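Local structure of heat shock protein-related protein (Deinococcus radiodurans, 4FEI) at residues A[75-80]-A[90-95]; A[4-9]-A[63-68]. The protein probably acts as a small heat shock protein, a molecular chaperone of the stress response that binds unfolding proteins and is represented here by its alpha-crystallin domain. All coordinates share one frame; numbering follows the deposited sequence.

Contact 1. Residues A[75-80]-A[90-95]; sequences PASGVA and RFEKLR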
# COMPACT_ATOMS: atom_id res chain seq x y z
N PRO A 75 -19.53 15.86 14.52
CA PRO A 75 -20.14 15.65 13.21
C PRO A 75 -19.55 16.56 12.12
O PRO A 75 -19.30 17.73 12.37
CB PRO A 75 -21.62 15.98 13.46
CG PRO A 75 -21.64 16.84 14.72
CD PRO A 75 -20.54 16.24 15.54
N ALA A 76 -19.33 16.00 10.93
CA ALA A 76 -18.93 16.77 9.74
C ALA A 76 -17.56 17.42 9.82
O ALA A 76 -17.27 18.39 9.12
CB ALA A 76 -20.01 17.80 9.33
N SER A 77 -16.70 16.87 10.66
CA SER A 77 -15.35 17.38 10.82
C SER A 77 -14.29 16.63 10.03
O SER A 77 -13.11 16.97 10.12
CB SER A 77 -14.98 17.37 12.30
OG SER A 77 -14.99 16.05 12.81
N GLY A 78 -14.68 15.63 9.26
CA GLY A 78 -13.69 14.79 8.58
C GLY A 78 -13.01 15.41 7.37
O GLY A 78 -13.69 15.96 6.49
N VAL A 79 -11.68 15.32 7.34
CA VAL A 79 -10.84 15.84 6.25
C VAL A 79 -9.85 14.75 5.80
O VAL A 79 -9.09 14.23 6.61
CB VAL A 79 -10.04 17.11 6.69
CG1 VAL A 79 -9.13 17.62 5.55
CG2 VAL A 79 -11.00 18.24 7.19
N ALA A 80 -9.86 14.42 4.50
CA ALA A 80 -9.09 13.30 3.99
C ALA A 80 -7.96 13.75 3.07
O ALA A 80 -8.12 14.66 2.28
CB ALA A 80 -9.97 12.33 3.26
N ARG A 90 -8.72 12.69 8.98
CA ARG A 90 -8.63 13.30 10.28
C ARG A 90 -10.00 13.82 10.78
O ARG A 90 -10.72 14.53 10.04
CB ARG A 90 -7.62 14.43 10.18
CG ARG A 90 -7.10 14.91 11.49
CD ARG A 90 -5.69 15.50 11.30
NE ARG A 90 -5.03 15.63 12.59
CZ ARG A 90 -3.75 15.96 12.74
NH1 ARG A 90 -3.25 16.05 13.96
NH2 ARG A 90 -2.98 16.19 11.67
N PHE A 91 -10.35 13.50 12.02
CA PHE A 91 -11.60 13.90 12.61
C PHE A 91 -11.29 14.57 13.94
O PHE A 91 -10.35 14.16 14.66
CB PHE A 91 -12.52 12.70 12.89
CG PHE A 91 -12.89 11.88 11.69
CD1 PHE A 91 -14.04 12.17 10.97
CD2 PHE A 91 -12.09 10.79 11.27
CE1 PHE A 91 -14.40 11.41 9.84
CE2 PHE A 91 -12.43 10.04 10.16
CZ PHE A 91 -13.61 10.35 9.45
N GLU A 92 -12.07 15.58 14.31
CA GLU A 92 -11.86 16.18 15.62
C GLU A 92 -12.71 15.48 16.65
O GLU A 92 -13.88 15.23 16.42
CB GLU A 92 -12.01 17.72 15.64
CG GLU A 92 -13.28 18.26 15.19
CD GLU A 92 -13.29 19.79 15.18
OE1 GLU A 92 -13.12 20.41 16.27
OE2 GLU A 92 -13.50 20.37 14.08
N LYS A 93 -12.10 15.13 17.78
CA LYS A 93 -12.77 14.42 18.86
C LYS A 93 -13.76 15.31 19.59
O LYS A 93 -13.60 16.53 19.68
CB LYS A 93 -11.73 13.86 19.84
CG LYS A 93 -11.04 12.60 19.33
CD LYS A 93 -9.61 12.43 19.84
CE LYS A 93 -9.55 11.98 21.28
NZ LYS A 93 -8.12 11.55 21.58
N LEU A 94 -14.81 14.68 20.10
CA LEU A 94 -15.80 15.30 20.96
C LEU A 94 -15.19 15.69 22.33
O LEU A 94 -15.48 16.74 22.88
CB LEU A 94 -16.92 14.30 21.18
CG LEU A 94 -18.33 14.83 21.11
CD1 LEU A 94 -18.66 15.06 19.66
CD2 LEU A 94 -19.33 13.85 21.79
N ARG A 95 -14.35 14.80 22.86
CA ARG A 95 -13.64 14.98 24.09
C ARG A 95 -12.14 14.92 23.73
O ARG A 95 -11.51 13.84 23.77
CB ARG A 95 -14.03 13.88 25.09
CG ARG A 95 -13.36 13.94 26.47
CD ARG A 95 -13.78 12.71 27.33
NE ARG A 95 -12.78 12.36 28.35
CZ ARG A 95 -11.66 11.65 28.11
NH1 ARG A 95 -10.81 11.39 29.11
NH2 ARG A 95 -11.37 11.19 26.88
O HOH W 1 -10.58 17.06 11.25
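Arg-90 and Val-79 form an antiparallel hydrogen-bonded pair. The N-H of Arg-90 donates a hydrogen bond to Val-79 O at 2.9 Å, nearly straight with 173° at the hydrogen, and Arg-90 O accepts from Val-79 N at 3.0 Å. That same carbonyl oxygen is used heavily: Gly-78 CA brings a C-H against it at 3.3 Å, and a water donates a weak bond to it while donating another to Ser-77 O. The water thus bridges Ser-77 O and Arg-90 O, two acceptors only 3.4 Å apart that cannot bond each other. The two side chains of the pair share one face of the sheet, where the beta-branched valine suits an extended strand and the long arginine runs outward, away from Val-79.

Phe-91 lies on the other face and is buried. With CG anti to its own carbonyl carbon (chi1 -60°), the ring lies beside Gly-78, just before strand 79-83, and its CD1 sits 3.6 Å from Gly-78 CA. A side-chain carbon at Gly-78 would probably collide with CE1 of the ring, so glycine fits here.

At Glu-92 the pairing passes to a side chain. Its backbone N makes a weak bond, 3.3 Å long, to Ser-77 OG, a hydroxyl that is also bonded to Arg-74 O. Small and polar, serine can serve both backbones here. Glu-92 CG packs 3.5 Å from Ser-77 CB, and the carboxylate has a long, weak ion pair with Arg-74.

This is the open end of the hairpin of strands 79-83 and 86-92. Strand 17-23 flanks 86-92 on its other side, through Phe-91 and Leu-18, while Phe-69 meets the Phe-91 ring edge-to-face.

Contact 2. Residues A[4-9]-A[63-68]; sequences PWTPAA and FVRELA
Pro-7 O receives the NH1 group of Arg-65 at 2.8 Å. The bond is bent, 138° at the hydrogen, and the oxygen lies 25° out of the guanidinium plane. The same NH1 forms a salt bridge with Glu-57 of the second subunit, whose carboxylate also accepts from Ala-9 N. The flat cation is sandwiched: Leu-67 CD2 sits 3.5 Å above the centre of the guanidinium on one face, and Thr-6 CG2 covers the opposite face near the rim. The long chain is bent at chi3, which brings NH1 back to Pro-7 O, and the small Ala-9 lets NH1 come close. An alanine in place of Arg-65 would probably leave Pro-7 O and Glu-57 of the second subunit without this partner and open a gap between Thr-6 and Leu-67.

Further back along the strand the contact becomes apolar. Phe-63 turns the edge of its ring toward the face of the six-membered ring of Trp-5, with centroids 5.2 Å apart and planes at 73°. Pro-7 lies over a face of the phenylalanine in a CH-pi contact, its CG 3.8 Å from the ring centroid; the compact, rigid proline ring suits this place. One water joins the backbones, donating to Trp-5 O and accepting from Val-64 N.

Trp-5 also makes a cation-pi contact with Arg-47, and Leu-22 and Val-24 pack against Phe-63. The arrangement belongs to the beta-sandwich of the alpha-crystallin domain: the segment leading into strand 9-14 packs along strand 62-68 of the other sheet, at the interface with the second subunit.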
# COMPACT_ATOMS: atom_id res chain seq x y z
N PRO A 4 -9.49 -10.33 -3.67
CA PRO A 4 -10.40 -9.27 -3.20
C PRO A 4 -9.66 -8.36 -2.21
O PRO A 4 -8.89 -8.83 -1.37
CB PRO A 4 -11.53 -10.04 -2.48
CG PRO A 4 -11.34 -11.52 -2.88
CD PRO A 4 -9.87 -11.67 -3.17
N TRP A 5 -9.92 -7.06 -2.31
CA TRP A 5 -9.13 -6.06 -1.59
C TRP A 5 -9.84 -5.59 -0.32
O TRP A 5 -10.97 -5.07 -0.37
CB TRP A 5 -8.88 -4.86 -2.52
CG TRP A 5 -7.81 -3.97 -2.04
CD1 TRP A 5 -6.89 -4.23 -1.04
CD2 TRP A 5 -7.48 -2.66 -2.56
NE1 TRP A 5 -6.02 -3.17 -0.92
CE2 TRP A 5 -6.36 -2.20 -1.84
CE3 TRP A 5 -8.03 -1.85 -3.57
CZ2 TRP A 5 -5.78 -0.96 -2.09
CZ3 TRP A 5 -7.46 -0.62 -3.81
CH2 TRP A 5 -6.34 -0.18 -3.06
N THR A 6 -9.14 -5.78 0.80
CA THR A 6 -9.49 -5.19 2.10
C THR A 6 -8.27 -4.42 2.63
O THR A 6 -7.37 -5.00 3.24
CB THR A 6 -10.00 -6.27 3.09
OG1 THR A 6 -11.16 -6.91 2.53
CG2 THR A 6 -10.40 -5.67 4.48
N PRO A 7 -8.23 -3.10 2.37
CA PRO A 7 -7.04 -2.30 2.75
C PRO A 7 -6.93 -2.17 4.26
O PRO A 7 -7.93 -1.84 4.93
CB PRO A 7 -7.28 -0.93 2.08
CG PRO A 7 -8.71 -0.90 1.66
CD PRO A 7 -9.23 -2.31 1.60
N ALA A 8 -5.73 -2.45 4.78
CA ALA A 8 -5.44 -2.42 6.20
C ALA A 8 -5.62 -0.98 6.83
O ALA A 8 -5.24 0.03 6.20
CB ALA A 8 -4.06 -3.00 6.47
N ALA A 9 -6.19 -0.92 8.03
CA ALA A 9 -6.61 0.37 8.67
C ALA A 9 -6.04 0.53 10.11
O ALA A 9 -6.06 -0.39 10.91
CB ALA A 9 -8.12 0.48 8.72
N PHE A 63 -12.88 -1.90 -3.23
CA PHE A 63 -12.87 -2.20 -1.82
C PHE A 63 -13.97 -1.40 -1.10
O PHE A 63 -14.33 -0.30 -1.52
CB PHE A 63 -11.49 -1.88 -1.22
CG PHE A 63 -11.26 -0.39 -0.94
CD1 PHE A 63 -11.74 0.23 0.24
CD2 PHE A 63 -10.52 0.38 -1.82
CE1 PHE A 63 -11.50 1.55 0.49
CE2 PHE A 63 -10.27 1.73 -1.57
CZ PHE A 63 -10.77 2.32 -0.43
N VAL A 64 -14.51 -1.97 -0.03
CA VAL A 64 -15.48 -1.29 0.78
C VAL A 64 -15.20 -1.64 2.25
O VAL A 64 -15.19 -2.83 2.62
CB VAL A 64 -16.98 -1.69 0.42
CG1 VAL A 64 -17.97 -0.91 1.33
CG2 VAL A 64 -17.25 -1.47 -1.07
N ARG A 65 -14.97 -0.62 3.07
CA ARG A 65 -14.84 -0.82 4.53
C ARG A 65 -15.83 0.02 5.33
O ARG A 65 -16.07 1.19 5.00
CB ARG A 65 -13.41 -0.59 5.02
CG ARG A 65 -12.45 -1.53 4.33
CD ARG A 65 -11.32 -1.83 5.13
NE ARG A 65 -11.65 -2.66 6.27
CZ ARG A 65 -10.79 -2.87 7.26
NH1 ARG A 65 -9.55 -2.33 7.20
NH2 ARG A 65 -11.15 -3.59 8.30
N GLU A 66 -16.41 -0.60 6.35
CA GLU A 66 -17.30 0.05 7.31
C GLU A 66 -16.59 -0.01 8.68
O GLU A 66 -16.39 -1.10 9.25
CB GLU A 66 -18.65 -0.65 7.34
CG GLU A 66 -19.83 0.23 7.58
CD GLU A 66 -21.16 -0.45 7.22
OE1 GLU A 66 -21.94 0.15 6.41
OE2 GLU A 66 -21.44 -1.57 7.75
N LEU A 67 -16.16 1.17 9.17
CA LEU A 67 -15.21 1.23 10.29
C LEU A 67 -15.78 2.10 11.39
O LEU A 67 -16.15 3.26 11.14
CB LEU A 67 -13.83 1.79 9.84
CG LEU A 67 -13.11 1.22 8.63
CD1 LEU A 67 -12.10 2.24 8.14
CD2 LEU A 67 -12.41 -0.13 8.88
N ALA A 68 -15.88 1.53 12.60
CA ALA A 68 -16.51 2.23 13.74
C ALA A 68 -15.49 3.13 14.36
O ALA A 68 -14.32 2.70 14.52
CB ALA A 68 -17.00 1.21 14.77
O HOH W 2 -12.77 -3.83 1.33

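How the contacts relate
The two contacts follow in series along the chain: contact 2 is closed by strand 62-68 before contact 1 opens at residue 75. Their centres are 19 Å apart and their nearest atoms about 8 Å, so they do not touch. Contact 1 stays within the antiparallel sheet of strands 9-14, 17-23, 86-92 and 79-83, at its outermost strand 79-83. Contact 2 ties the lead-in to strand 9-14, at the opposite edge of that sheet, to the sheet of strands 33-37, 40-47 and 62-68. One therefore secures a hairpin near the surface, whereas the other joins the two sheets of the sandwich and reaches the second subunit.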